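Local atomic coordinates of sporozoite-specific SAG protein (PDB entry 2WNK), a protein that is a SAG2-related surface antigen of the Toxoplasma gondii sporozoite, built of two SRS domains and probably displayed on the parasite's cell surface. Residues I13-E18 against C121-L126. Numbering follows the deposited sequence.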
# COMPACT_ATOMS: atom_id res chain seq x y z
N ILE A 13 -4.50 4.12 19.12
CA ILE A 13 -4.74 4.71 17.81
C ILE A 13 -4.23 3.66 16.83
O ILE A 13 -3.31 2.89 17.15
CB ILE A 13 -4.00 6.07 17.61
CG1 ILE A 13 -2.49 5.91 17.71
CG2 ILE A 13 -4.52 7.13 18.61
CD1 ILE A 13 -1.76 7.19 17.39
N SER A 14 -4.87 3.60 15.67
CA SER A 14 -4.54 2.57 14.72
C SER A 14 -4.27 3.13 13.34
O SER A 14 -4.86 4.14 12.92
CB SER A 14 -5.62 1.49 14.65
OG SER A 14 -6.88 2.08 14.40
N PHE A 15 -3.34 2.47 12.65
CA PHE A 15 -3.04 2.82 11.28
C PHE A 15 -2.96 1.56 10.46
O PHE A 15 -2.76 0.47 11.01
CB PHE A 15 -1.70 3.53 11.18
CG PHE A 15 -1.58 4.73 12.03
CD1 PHE A 15 -1.84 6.01 11.53
CD2 PHE A 15 -1.15 4.60 13.35
CE1 PHE A 15 -1.68 7.11 12.34
CE2 PHE A 15 -1.00 5.72 14.15
CZ PHE A 15 -1.27 6.97 13.66
N THR A 16 -3.07 1.70 9.15
CA THR A 16 -2.92 0.58 8.25
C THR A 16 -1.94 0.94 7.13
O THR A 16 -2.02 2.05 6.56
CB THR A 16 -4.27 0.19 7.64
OG1 THR A 16 -5.22 -0.09 8.68
CG2 THR A 16 -4.12 -1.04 6.75
N VAL A 17 -1.02 0.04 6.83
CA VAL A 17 -0.10 0.23 5.72
C VAL A 17 -0.61 -0.62 4.56
O VAL A 17 -0.69 -1.84 4.66
CB VAL A 17 1.35 -0.16 6.09
CG1 VAL A 17 2.26 -0.07 4.85
CG2 VAL A 17 1.90 0.76 7.22
N GLU A 18 -0.93 0.03 3.45
CA GLU A 18 -1.61 -0.62 2.33
C GLU A 18 -0.69 -0.89 1.13
O GLU A 18 -0.98 -1.76 0.29
CB GLU A 18 -2.77 0.25 1.88
CG GLU A 18 -3.63 0.76 3.03
CD GLU A 18 -4.96 0.05 3.12
OE1 GLU A 18 -5.92 0.67 3.64
OE2 GLU A 18 -5.04 -1.11 2.64
N CYS A 121 -0.59 4.84 26.15
CA CYS A 121 -1.46 4.91 24.99
C CYS A 121 -0.86 3.99 23.94
O CYS A 121 0.37 3.96 23.78
CB CYS A 121 -1.57 6.38 24.47
SG CYS A 121 -2.70 6.55 23.04
N GLY A 122 -1.69 3.22 23.23
CA GLY A 122 -1.19 2.16 22.35
C GLY A 122 -1.29 2.60 20.89
O GLY A 122 -2.18 3.35 20.51
N VAL A 123 -0.32 2.15 20.09
CA VAL A 123 -0.28 2.40 18.66
C VAL A 123 -0.26 1.06 17.97
O VAL A 123 0.64 0.24 18.25
CB VAL A 123 0.99 3.12 18.28
CG1 VAL A 123 1.09 3.25 16.73
CG2 VAL A 123 0.99 4.50 18.90
N HIS A 124 -1.27 0.79 17.15
CA HIS A 124 -1.38 -0.48 16.45
C HIS A 124 -1.23 -0.18 14.96
O HIS A 124 -2.00 0.62 14.41
CB HIS A 124 -2.75 -1.08 16.69
CG HIS A 124 -3.01 -2.29 15.85
ND1 HIS A 124 -4.22 -2.51 15.24
CD2 HIS A 124 -2.20 -3.31 15.48
CE1 HIS A 124 -4.16 -3.63 14.55
NE2 HIS A 124 -2.94 -4.14 14.67
N ILE A 125 -0.24 -0.80 14.33
CA ILE A 125 -0.06 -0.62 12.89
C ILE A 125 -0.33 -1.96 12.22
O ILE A 125 0.38 -2.95 12.49
CB ILE A 125 1.33 -0.10 12.52
CG1 ILE A 125 1.61 1.25 13.22
CG2 ILE A 125 1.43 -0.00 10.99
CD1 ILE A 125 3.08 1.72 13.17
N LEU A 126 -1.37 -1.99 11.40
CA LEU A 126 -1.74 -3.16 10.60
C LEU A 126 -1.06 -3.06 9.23
O LEU A 126 -1.25 -2.09 8.50
CB LEU A 126 -3.25 -3.23 10.42
CG LEU A 126 -3.66 -4.48 9.61
CD1 LEU A 126 -3.28 -5.74 10.34
CD2 LEU A 126 -5.14 -4.50 9.21
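I13 and G122 start a ladder of five backbone hydrogen bonds between two parallel strands: I13 N donates to G122 O at 2.8 Å, and I13 O accepts from H124 N. F15 repeats the pattern, its N bonding to H124 O and its O receiving L126 N, the latter bond nearly straight at 170°. The ladder ends where V17 N meets L126 O at 2.7 Å. Weaker CA-H...O contacts fill in between the rungs; S14 CA, for instance, sits 3.2 Å from H124 O. This pairing sets strand 12-17 at the margin of a four-stranded mixed sheet in the first SRS domain, with 121-127 between it and the antiparallel strand 94-101. C121 is disulfide-bonded to C6, a second tie between the chain ahead of the first strand and the start of the domain's last strand. On the inner face, F15 has CG anti to its carbonyl carbon (chi1 -55°), which swings the ring back along the strand until CE2 lies 4.1 Å from V123 CG1, a methyl near the ring plane at its edge. I13 runs alongside V123, with I13 CG1 3.9 Å from V123 CG2, while V17 CG2 lies 3.9 Å from I125 CG2. V24 of strand 22-28 packs on F15 and V17, and F26 on F15 and V123. On the opposite face T16 and L126 lie side by side, T16 OG1 4.1 Å from L126 CB, and H124 stacks on F97 while its NE2 bonds to S95 OG.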